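Local coordinates for protein glycogen synthase (Cyanobacterium sp. CLg1, PDB 6GNF) that belongs to the starch and bacterial glycogen synthase family of glycosyltransferases and binds adenosine-5'-diphosphate and a glycan, at residues E75-V80 and N88-H93; D128-V133 and L238-T243; P178-E183 and L217-K222; L333-L338 and G423-L428. All coordinates share one frame; numbering follows the deposited sequence.

Interaction 1. Residues E75-V80 and N88-H93; sequences EIIQPV and NVRYFH. With SO4 (sulfate ion), chain G.
With CG of Q78 anti to its backbone N (chi1 175°) and CG of Y91 close to its own N, the two side chains run alongside one another off the same face of the hairpin. I76 CG2 meets the edge of the tyrosine ring, near its plane, 3.7 Å from Y91 CD2, while Q78 CB comes in obliquely, 3.6 Å from Y91 CE2. Q78 then bends at chi2 (57°), keeping its CG 3.5 Å from Y91 OH as the amide leads away. Tyrosine suits the place because its ring takes the aliphatic groups and its hydroxyl reaches on to hydrogen-bond A142 O.

The backbones fix this register. Q78 and V89 form an antiparallel hydrogen-bonded pair, with Q78 N to V89 O and V89 N to Q78 O both at 3.0 Å. P79 faces N88 in a non-hydrogen-bonded pair, where the N-H that proline lacks is not needed by the partner strand. N88 folds its ND2 onto P79 CA, at 3.5 Å.

R90 sends its guanidinium away from the pair. Its NH2 donates to O1 of a sulfate, probably from the crystallisation liquor, over 3.1 Å, with the acceptor near the guanidinium plane and F92 CE1 over one face. D105 forms a salt bridge with the same NH2.

The hairpin ends a mixed sheet: strand 72-82 is outermost, strand 99-105 continues beyond 85-96, helix 132-144 packs on V80 and V89, and helix 146-149 on I76, Q78 and Y91.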
# COMPACT_ATOMS: atom_id res chain seq x y z
N GLU A 75 -11.76 -20.32 20.18
CA GLU A 75 -11.74 -21.76 20.43
C GLU A 75 -12.06 -22.60 19.19
O GLU A 75 -12.13 -23.82 19.25
CB GLU A 75 -12.66 -22.15 21.59
CG GLU A 75 -12.26 -21.48 22.89
CD GLU A 75 -11.06 -22.17 23.57
OE1 GLU A 75 -10.55 -21.59 24.55
OE2 GLU A 75 -10.65 -23.28 23.13
N ILE A 76 -12.19 -21.95 18.05
CA ILE A 76 -12.40 -22.65 16.80
C ILE A 76 -11.06 -23.11 16.26
O ILE A 76 -10.08 -22.36 16.29
CB ILE A 76 -13.06 -21.72 15.76
CG1 ILE A 76 -14.42 -21.23 16.28
CG2 ILE A 76 -13.23 -22.43 14.43
CD1 ILE A 76 -14.95 -20.00 15.56
N ILE A 77 -11.01 -24.34 15.77
CA ILE A 77 -9.84 -24.85 15.05
C ILE A 77 -10.28 -25.34 13.68
O ILE A 77 -11.38 -25.86 13.54
CB ILE A 77 -9.12 -26.00 15.78
CG1 ILE A 77 -10.03 -27.23 15.88
CG2 ILE A 77 -8.67 -25.53 17.15
CD1 ILE A 77 -9.51 -28.31 16.81
N GLN A 78 -9.46 -25.10 12.67
CA GLN A 78 -9.78 -25.47 11.31
C GLN A 78 -8.58 -26.16 10.67
O GLN A 78 -7.49 -25.60 10.66
CB GLN A 78 -10.15 -24.21 10.53
CG GLN A 78 -10.40 -24.42 9.05
CD GLN A 78 -11.49 -25.44 8.79
OE1 GLN A 78 -12.39 -25.64 9.61
NE2 GLN A 78 -11.34 -26.17 7.71
N PRO A 79 -8.77 -27.38 10.13
CA PRO A 79 -7.66 -28.01 9.41
C PRO A 79 -7.35 -27.31 8.08
O PRO A 79 -8.27 -26.95 7.35
CB PRO A 79 -8.13 -29.45 9.20
CG PRO A 79 -9.60 -29.42 9.36
CD PRO A 79 -9.91 -28.30 10.31
N VAL A 80 -6.06 -27.13 7.80
CA VAL A 80 -5.61 -26.55 6.54
C VAL A 80 -4.28 -27.20 6.18
O VAL A 80 -3.72 -27.94 6.99
CB VAL A 80 -5.41 -25.01 6.63
CG1 VAL A 80 -6.75 -24.29 6.76
CG2 VAL A 80 -4.49 -24.64 7.78
N ASN A 88 -3.38 -27.28 11.62
CA ASN A 88 -4.58 -26.58 12.09
C ASN A 88 -4.28 -25.13 12.34
O ASN A 88 -3.20 -24.81 12.77
CB ASN A 88 -5.05 -27.16 13.43
CG ASN A 88 -5.50 -28.58 13.32
OD1 ASN A 88 -4.83 -29.47 13.84
ND2 ASN A 88 -6.59 -28.83 12.61
N VAL A 89 -5.26 -24.27 12.11
CA VAL A 89 -5.17 -22.89 12.58
C VAL A 89 -6.21 -22.68 13.69
O VAL A 89 -7.17 -23.44 13.79
CB VAL A 89 -5.35 -21.87 11.44
CG1 VAL A 89 -4.22 -22.03 10.43
CG2 VAL A 89 -6.70 -22.04 10.75
N ARG A 90 -5.93 -21.74 14.59
CA ARG A 90 -6.92 -21.22 15.52
C ARG A 90 -7.31 -19.84 15.03
O ARG A 90 -6.56 -19.22 14.27
CB ARG A 90 -6.35 -21.12 16.93
CG ARG A 90 -5.96 -22.44 17.56
CD ARG A 90 -5.48 -22.25 18.99
NE ARG A 90 -4.32 -21.37 19.07
CZ ARG A 90 -3.86 -20.79 20.18
NH1 ARG A 90 -4.45 -20.99 21.36
NH2 ARG A 90 -2.79 -20.00 20.13
N TYR A 91 -8.50 -19.38 15.40
CA TYR A 91 -8.97 -18.05 15.02
C TYR A 91 -9.13 -17.20 16.27
O TYR A 91 -9.72 -17.62 17.27
CB TYR A 91 -10.30 -18.12 14.28
CG TYR A 91 -10.25 -18.85 12.96
CD1 TYR A 91 -9.73 -18.24 11.82
CD2 TYR A 91 -10.76 -20.14 12.84
CE1 TYR A 91 -9.70 -18.91 10.60
CE2 TYR A 91 -10.73 -20.82 11.62
CZ TYR A 91 -10.20 -20.20 10.50
OH TYR A 91 -10.18 -20.89 9.29
N PHE A 92 -8.52 -16.02 16.24
CA PHE A 92 -8.73 -15.02 17.27
C PHE A 92 -9.59 -13.93 16.65
O PHE A 92 -9.65 -13.82 15.42
CB PHE A 92 -7.40 -14.45 17.76
CG PHE A 92 -6.65 -15.37 18.68
CD1 PHE A 92 -6.13 -16.56 18.22
CD2 PHE A 92 -6.48 -15.04 20.01
CE1 PHE A 92 -5.44 -17.42 19.06
CE2 PHE A 92 -5.79 -15.89 20.87
CZ PHE A 92 -5.27 -17.08 20.39
N HIS A 93 -10.23 -13.13 17.49
CA HIS A 93 -11.28 -12.23 17.05
C HIS A 93 -11.25 -10.95 17.86
O HIS A 93 -11.20 -11.00 19.08
CB HIS A 93 -12.63 -12.94 17.21
CG HIS A 93 -13.81 -12.14 16.76
ND1 HIS A 93 -15.10 -12.48 17.07
CD2 HIS A 93 -13.90 -11.00 16.02
CE1 HIS A 93 -15.94 -11.60 16.56
NE2 HIS A 93 -15.23 -10.69 15.92
S SO4 G . -1.59 -17.54 22.94
O1 SO4 G . -2.40 -18.79 22.91
O2 SO4 G . -0.76 -17.40 21.72
O3 SO4 G . -0.69 -17.62 24.11
O4 SO4 G . -2.48 -16.37 23.07

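Interaction 2. Residues D128-V133 and L238-T243; sequences DYIDNV and LDEKTT. With BGC (beta-D-glucopyranose), chain D.
E240 reaches across to the turn at Y129 and I130 with a chain that is extended beyond CG, although its first torsion (chi1 -132°) is far from a staggered value. E240 CG passes D128 O at 3.5 Å. Beyond it, E240 OE1 accepts from I130 N over 3.0 Å. This bond is fairly straight (160° at the hydrogen); the donor lies on the anti side of the oxygen, 16° out of the carboxylate plane. The same OE1 sits at the edge of the Y129 ring, 3.6 Å from CD1, with ring and carboxylate nearly perpendicular. A glutamate is long enough to span this gap, and the like charge of D131 nearby is probably offset in part by its salt bridge with K112.

I130 places CG1 in the crowded position between backbone N and carbonyl carbon, which turns CG2 towards the loop, 3.7 Å from E240 CB and equally close to L238 O. Within 238-243, D239 holds the loop in shape: its OD1 accepts from K241 N, closing an Asx turn, and from T242 N, which makes it an Asx motif, and its OD2 accepts from T242 OG1 over 2.6 Å.

D128 points away from E240 and grips beta-D-glucopyranose with its carboxylate, OD2 accepting from O2 at 2.8 Å while O3 also lies close by. A type I turn from Y129 to N132, leading into helix 132-144, thus carries an aspartate of the glycan pocket of the starch synthase catalytic domain.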
# COMPACT_ATOMS: atom_id res chain seq x y z
N ASP A 128 12.87 -12.32 1.30
CA ASP A 128 11.63 -12.98 1.69
C ASP A 128 11.90 -14.27 2.46
O ASP A 128 12.92 -14.93 2.24
CB ASP A 128 10.79 -13.32 0.45
CG ASP A 128 10.26 -12.08 -0.27
OD1 ASP A 128 9.81 -11.12 0.40
OD2 ASP A 128 10.27 -12.09 -1.52
N TYR A 129 10.98 -14.65 3.34
CA TYR A 129 11.01 -15.98 3.96
C TYR A 129 10.92 -17.03 2.86
O TYR A 129 10.16 -16.86 1.90
CB TYR A 129 9.84 -16.17 4.94
CG TYR A 129 9.88 -15.27 6.17
CD1 TYR A 129 10.97 -15.31 7.05
CD2 TYR A 129 8.83 -14.40 6.46
CE1 TYR A 129 11.01 -14.50 8.17
CE2 TYR A 129 8.86 -13.59 7.58
CZ TYR A 129 9.96 -13.64 8.43
OH TYR A 129 10.04 -12.85 9.55
N ILE A 130 11.69 -18.10 2.99
CA ILE A 130 11.63 -19.20 2.01
C ILE A 130 10.20 -19.75 1.87
O ILE A 130 9.77 -20.08 0.77
CB ILE A 130 12.62 -20.36 2.36
CG1 ILE A 130 12.31 -21.01 3.72
CG2 ILE A 130 14.06 -19.86 2.32
CD1 ILE A 130 11.52 -22.30 3.64
N ASP A 131 9.49 -19.83 2.99
CA ASP A 131 8.22 -20.51 3.07
C ASP A 131 7.01 -19.60 2.85
O ASP A 131 5.90 -19.91 3.33
CB ASP A 131 8.10 -21.26 4.42
CG ASP A 131 7.89 -20.31 5.61
OD1 ASP A 131 8.52 -19.23 5.61
OD2 ASP A 131 7.14 -20.67 6.55
N ASN A 132 7.18 -18.49 2.13
CA ASN A 132 6.05 -17.61 1.86
C ASN A 132 4.94 -18.27 1.05
O ASN A 132 3.76 -17.92 1.22
CB ASN A 132 6.49 -16.30 1.19
CG ASN A 132 6.87 -15.22 2.20
OD1 ASN A 132 6.68 -15.35 3.42
ND2 ASN A 132 7.39 -14.12 1.68
N VAL A 133 5.32 -19.19 0.18
CA VAL A 133 4.35 -19.99 -0.56
C VAL A 133 3.41 -20.69 0.41
O VAL A 133 2.20 -20.56 0.31
CB VAL A 133 5.05 -21.03 -1.47
CG1 VAL A 133 4.07 -22.10 -1.96
CG2 VAL A 133 5.71 -20.34 -2.65
N LEU A 238 14.77 -18.48 -3.52
CA LEU A 238 14.28 -18.79 -2.18
C LEU A 238 15.37 -19.42 -1.29
O LEU A 238 15.35 -20.63 -1.04
CB LEU A 238 13.06 -19.73 -2.28
CG LEU A 238 11.87 -19.26 -3.11
CD1 LEU A 238 10.87 -20.39 -3.33
CD2 LEU A 238 11.19 -18.06 -2.45
N ASP A 239 16.33 -18.60 -0.84
CA ASP A 239 17.36 -19.04 0.12
C ASP A 239 17.45 -18.17 1.39
O ASP A 239 18.35 -18.36 2.22
CB ASP A 239 18.74 -19.16 -0.56
CG ASP A 239 19.29 -17.81 -1.05
OD1 ASP A 239 18.92 -16.75 -0.51
OD2 ASP A 239 20.13 -17.83 -1.97
N GLU A 240 16.53 -17.22 1.53
CA GLU A 240 16.42 -16.34 2.70
C GLU A 240 17.66 -15.48 2.99
O GLU A 240 17.92 -15.14 4.14
CB GLU A 240 15.99 -17.15 3.95
CG GLU A 240 14.85 -16.51 4.73
CD GLU A 240 14.27 -17.42 5.80
OE1 GLU A 240 13.12 -17.88 5.65
OE2 GLU A 240 14.98 -17.66 6.81
N LYS A 241 18.41 -15.13 1.95
CA LYS A 241 19.47 -14.11 2.09
C LYS A 241 19.76 -13.37 0.78
O LYS A 241 19.78 -12.14 0.77
CB LYS A 241 20.76 -14.69 2.69
CG LYS A 241 21.41 -15.83 1.92
CD LYS A 241 22.67 -16.30 2.62
CE LYS A 241 23.29 -17.50 1.92
NZ LYS A 241 22.37 -18.67 1.89
N THR A 242 19.97 -14.11 -0.31
CA THR A 242 20.32 -13.52 -1.61
C THR A 242 19.36 -12.39 -2.00
O THR A 242 18.14 -12.58 -2.01
CB THR A 242 20.33 -14.57 -2.74
OG1 THR A 242 21.28 -15.59 -2.42
CG2 THR A 242 20.72 -13.93 -4.07
N THR A 243 19.93 -11.23 -2.31
CA THR A 243 19.16 -10.03 -2.62
C THR A 243 19.13 -9.71 -4.13
O THR A 243 18.31 -8.90 -4.57
CB THR A 243 19.68 -8.83 -1.80
OG1 THR A 243 18.64 -7.85 -1.66
CG2 THR A 243 20.94 -8.20 -2.44
C2 BGC D . 10.63 -9.13 -2.71
C3 BGC D . 9.18 -8.79 -2.33
C4 BGC D . 9.20 -7.57 -1.40
C5 BGC D . 10.07 -6.42 -1.91
C6 BGC D . 10.35 -5.42 -0.80
C1 BGC D . 11.22 -7.90 -3.40
O1 BGC D . 12.51 -8.19 -3.95
O2 BGC D . 10.70 -10.28 -3.57
O3 BGC D . 8.52 -9.90 -1.70
O4 BGC D . 7.86 -7.09 -1.26
O5 BGC D . 11.33 -6.85 -2.44
O6 BGC D . 10.27 -4.11 -1.36

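Interaction 3. Residues P178-E183 and L217-K222; sequences PLYLKE and LNLPAK
L219, Y180 and E183 give up the most surface here, and each meets the opposite segment in a different way. L219 inserts its branched end between two helix side chains. Its CD2 approaches the Y180 ring obliquely, 3.7 Å from CE1, and its CD1 touches L179 CD2 at 3.8 Å; it crosses both partners at about a right angle. A leucine, with two methyls diverging from one carbon, can serve two such neighbours at once.

Y180 extends past L219 to donate its hydroxyl to L217 O. The bond is short, 2.6 Å from Y180 OH to L217 O, and lies in the carbonyl plane on a lone pair, with a C=O...donor angle of 130°. The carbonyl oxygen is also in the plane of the ring, at its edge, 3.3 Å from Y180 CE1. Tyrosine thus couples apolar packing to a polar hold on a buried loop carbonyl.

Helix 177-186, which carries Y180, connects the parallel strands 166-170 and 195-200 in a beta-alpha-beta crossover of the N-terminal Rossmann-like domain. Segment 217-222 runs past this helix on its way to helix 224-227, while helix 132-144 also packs on Y180.

E183 has CG anti to the backbone N (chi1 -172°) and then bends (chi2 57°), bringing the carboxylate against the proline ring, with P220 CG 3.5 Å from E183 OE2. Its OE1 accepts from Y223 OH and from a water at 3.0 Å. That water accepts in turn from K222 NZ at 2.9 Å, bridging charges that do not touch directly.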
# COMPACT_ATOMS: atom_id res chain seq x y z
N PRO A 178 -9.52 -17.40 -4.80
CA PRO A 178 -10.54 -17.77 -5.77
C PRO A 178 -10.40 -19.20 -6.30
O PRO A 178 -11.40 -19.85 -6.58
CB PRO A 178 -10.34 -16.76 -6.90
CG PRO A 178 -9.70 -15.59 -6.26
CD PRO A 178 -8.81 -16.17 -5.20
N LEU A 179 -9.17 -19.69 -6.38
CA LEU A 179 -8.94 -21.06 -6.83
C LEU A 179 -9.39 -22.04 -5.76
O LEU A 179 -10.07 -23.03 -6.07
CB LEU A 179 -7.47 -21.31 -7.19
CG LEU A 179 -6.99 -20.70 -8.51
CD1 LEU A 179 -6.92 -19.19 -8.45
CD2 LEU A 179 -5.63 -21.26 -8.90
N TYR A 180 -9.03 -21.79 -4.51
CA TYR A 180 -9.45 -22.65 -3.41
C TYR A 180 -10.97 -22.61 -3.22
O TYR A 180 -11.57 -23.65 -2.93
CB TYR A 180 -8.76 -22.26 -2.10
CG TYR A 180 -7.28 -22.56 -2.08
CD1 TYR A 180 -6.81 -23.85 -2.29
CD2 TYR A 180 -6.35 -21.56 -1.85
CE1 TYR A 180 -5.45 -24.13 -2.27
CE2 TYR A 180 -4.99 -21.83 -1.82
CZ TYR A 180 -4.54 -23.12 -2.04
OH TYR A 180 -3.19 -23.39 -2.01
N LEU A 181 -11.57 -21.44 -3.39
CA LEU A 181 -13.03 -21.30 -3.32
C LEU A 181 -13.70 -22.27 -4.29
O LEU A 181 -14.66 -22.95 -3.93
CB LEU A 181 -13.45 -19.87 -3.67
CG LEU A 181 -14.95 -19.61 -3.75
CD1 LEU A 181 -15.62 -19.93 -2.42
CD2 LEU A 181 -15.24 -18.19 -4.16
N LYS A 182 -13.23 -22.29 -5.53
CA LYS A 182 -13.77 -23.19 -6.54
C LYS A 182 -13.50 -24.65 -6.22
O LYS A 182 -14.40 -25.49 -6.32
CB LYS A 182 -13.19 -22.88 -7.90
CG LYS A 182 -13.73 -21.59 -8.45
CD LYS A 182 -13.10 -21.24 -9.78
CE LYS A 182 -13.71 -19.94 -10.27
NZ LYS A 182 -13.08 -19.55 -11.54
N GLU A 183 -12.25 -24.96 -5.90
CA GLU A 183 -11.83 -26.34 -5.79
C GLU A 183 -12.32 -27.02 -4.52
O GLU A 183 -12.85 -28.12 -4.59
CB GLU A 183 -10.31 -26.46 -5.89
CG GLU A 183 -9.79 -27.88 -5.99
CD GLU A 183 -10.37 -28.67 -7.16
OE1 GLU A 183 -10.80 -28.07 -8.17
OE2 GLU A 183 -10.37 -29.91 -7.07
N LEU A 217 0.96 -26.04 -3.34
CA LEU A 217 -0.34 -25.36 -3.39
C LEU A 217 -1.54 -26.27 -3.12
O LEU A 217 -2.61 -25.79 -2.80
CB LEU A 217 -0.52 -24.68 -4.75
CG LEU A 217 0.59 -23.67 -5.12
CD1 LEU A 217 0.29 -23.03 -6.46
CD2 LEU A 217 0.73 -22.62 -4.04
N ASN A 218 -1.34 -27.59 -3.23
CA ASN A 218 -2.44 -28.56 -3.12
C ASN A 218 -3.62 -28.24 -4.02
O ASN A 218 -4.77 -28.22 -3.55
CB ASN A 218 -2.92 -28.71 -1.68
CG ASN A 218 -1.85 -29.22 -0.76
OD1 ASN A 218 -1.49 -30.41 -0.79
ND2 ASN A 218 -1.34 -28.35 0.09
N LEU A 219 -3.32 -27.97 -5.28
CA LEU A 219 -4.34 -27.75 -6.28
C LEU A 219 -4.12 -28.73 -7.42
O LEU A 219 -2.98 -29.04 -7.78
CB LEU A 219 -4.24 -26.33 -6.82
CG LEU A 219 -4.70 -25.22 -5.89
CD1 LEU A 219 -4.26 -23.88 -6.44
CD2 LEU A 219 -6.21 -25.25 -5.71
N PRO A 220 -5.22 -29.20 -8.03
CA PRO A 220 -5.09 -30.09 -9.16
C PRO A 220 -4.56 -29.38 -10.41
O PRO A 220 -4.44 -28.16 -10.43
CB PRO A 220 -6.51 -30.62 -9.36
CG PRO A 220 -7.39 -29.56 -8.81
CD PRO A 220 -6.62 -28.86 -7.73
N ALA A 221 -4.19 -30.18 -11.41
CA ALA A 221 -3.53 -29.67 -12.59
C ALA A 221 -4.42 -28.80 -13.46
O ALA A 221 -3.91 -28.12 -14.34
CB ALA A 221 -2.97 -30.83 -13.41
N LYS A 222 -5.74 -28.81 -13.22
CA LYS A 222 -6.62 -27.96 -14.02
C LYS A 222 -6.34 -26.48 -13.81
O LYS A 222 -6.73 -25.67 -14.62
CB LYS A 222 -8.10 -28.27 -13.76
CG LYS A 222 -8.58 -27.93 -12.37
CD LYS A 222 -9.97 -28.50 -12.11
CE LYS A 222 -11.05 -27.62 -12.71
NZ LYS A 222 -12.39 -28.20 -12.40
O HOH W 1 -13.12 -29.07 -9.70

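Interaction 4. Residues L333-L338 and G423-L428; sequences LCKVAL and GADYCL
K335 NZ is gripped by three oxygens: D425 OD2, at 2.6 Å, and the backbone carbonyls of P348 and I350. The contact lies in the C-terminal Rossmann-like domain of the GT-B fold, where helix 327-341 packs on the turn from helix 414-423 into strand 426-429 of the parallel sheet. The salt bridge uses the syn lone pair of OD2, and the two side chains cross at about a right angle. D425 OD2 also accepts from L352 N, which ties the pair to the neighbouring strand. Buried charges of this kind would probably be costly without such company.

Lysine suits the place because its chain is long and fully extended. With CG anti to the backbone N (chi1 -172°), it runs alongside the end of helix 414-423, its CB 3.4 Å from G423 O, before the ammonium reaches the aspartate. G423, lacking a side chain, lets the helices approach closely: K335 CA and G423 CA are 3.8 Å apart, and C334 O lies 3.7 Å from G423 CA. On the following turn of helix 327-341, L338 extends its CD2 methyl to within 3.7 Å of A424 N.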
# COMPACT_ATOMS: atom_id res chain seq x y z
N LEU A 333 3.74 28.04 12.90
CA LEU A 333 4.36 27.53 14.12
C LEU A 333 4.85 26.10 13.88
O LEU A 333 5.97 25.76 14.26
CB LEU A 333 3.38 27.61 15.30
CG LEU A 333 3.91 27.32 16.72
CD1 LEU A 333 3.00 27.93 17.77
CD2 LEU A 333 4.07 25.83 17.00
N CYS A 334 4.04 25.29 13.21
CA CYS A 334 4.46 23.94 12.81
C CYS A 334 5.70 23.97 11.91
O CYS A 334 6.59 23.15 12.07
CB CYS A 334 3.31 23.21 12.12
SG CYS A 334 1.98 22.76 13.25
N LYS A 335 5.76 24.93 10.99
CA LYS A 335 6.91 25.08 10.10
C LYS A 335 8.19 25.35 10.89
O LYS A 335 9.21 24.68 10.70
CB LYS A 335 6.68 26.20 9.09
CG LYS A 335 7.77 26.29 8.02
CD LYS A 335 7.38 27.24 6.90
CE LYS A 335 8.48 27.34 5.87
NZ LYS A 335 8.04 28.14 4.69
N VAL A 336 8.15 26.37 11.74
CA VAL A 336 9.28 26.71 12.61
C VAL A 336 9.68 25.54 13.53
O VAL A 336 10.86 25.34 13.80
CB VAL A 336 8.99 28.00 13.40
CG1 VAL A 336 9.89 28.16 14.62
CG2 VAL A 336 9.01 29.21 12.48
N ALA A 337 8.69 24.78 14.00
CA ALA A 337 8.95 23.60 14.83
C ALA A 337 9.69 22.50 14.05
O ALA A 337 10.63 21.90 14.56
CB ALA A 337 7.65 23.05 15.39
N LEU A 338 9.25 22.25 12.82
CA LEU A 338 9.91 21.29 11.93
C LEU A 338 11.34 21.72 11.65
O LEU A 338 12.27 20.92 11.76
CB LEU A 338 9.14 21.17 10.61
CG LEU A 338 9.69 20.22 9.54
CD1 LEU A 338 9.76 18.79 10.05
CD2 LEU A 338 8.82 20.30 8.30
N GLY A 423 4.24 20.87 8.87
CA GLY A 423 5.22 21.95 8.80
C GLY A 423 5.67 22.31 7.40
O GLY A 423 5.97 23.47 7.12
N ALA A 424 5.74 21.31 6.52
CA ALA A 424 6.21 21.52 5.16
C ALA A 424 5.21 22.34 4.35
O ALA A 424 4.00 22.28 4.58
CB ALA A 424 6.46 20.19 4.47
N ASP A 425 5.73 23.08 3.37
CA ASP A 425 4.89 23.78 2.41
C ASP A 425 4.48 22.85 1.29
O ASP A 425 3.38 22.97 0.75
CB ASP A 425 5.65 24.96 1.83
CG ASP A 425 6.01 25.96 2.88
OD1 ASP A 425 5.11 26.32 3.66
OD2 ASP A 425 7.19 26.38 2.94
N TYR A 426 5.38 21.94 0.95
CA TYR A 426 5.17 21.04 -0.18
C TYR A 426 5.43 19.58 0.21
O TYR A 426 6.34 19.28 0.98
CB TYR A 426 6.09 21.45 -1.33
CG TYR A 426 5.81 22.85 -1.84
CD1 TYR A 426 4.68 23.11 -2.60
CD2 TYR A 426 6.67 23.90 -1.55
CE1 TYR A 426 4.42 24.39 -3.07
CE2 TYR A 426 6.42 25.19 -2.01
CZ TYR A 426 5.29 25.43 -2.77
OH TYR A 426 5.04 26.71 -3.24
N CYS A 427 4.62 18.68 -0.35
CA CYS A 427 4.79 17.24 -0.19
C CYS A 427 5.38 16.67 -1.48
O CYS A 427 4.72 16.63 -2.52
CB CYS A 427 3.44 16.60 0.12
SG CYS A 427 3.47 14.80 0.09
N LEU A 428 6.62 16.22 -1.41
CA LEU A 428 7.41 15.85 -2.58
C LEU A 428 7.40 14.34 -2.79
O LEU A 428 7.89 13.59 -1.94
CB LEU A 428 8.84 16.34 -2.38
CG LEU A 428 9.83 16.28 -3.54
CD1 LEU A 428 9.44 17.26 -4.63
CD2 LEU A 428 11.23 16.58 -3.04

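From the N terminus, interaction 1 closes first, a short hairpin at the outer edge of the N-terminal sheet. Interaction 2 then joins 128-133 to 238-243 over a loop of more than a hundred residues, beside the glycan pocket. Interaction 3 is nested inside that loop, tying a crossover helix to the chain before helix 224-227, and the two touch where V133 CG1 meets L217 CD2 at 4.0 Å. Helix 132-144, begun in interaction 2, also packs against interactions 1 and 3. Interaction 4 follows in series in the C-terminal domain, closing an 84-residue excursion; its centre is about 47 Å from that of interaction 1. No two contacts cross.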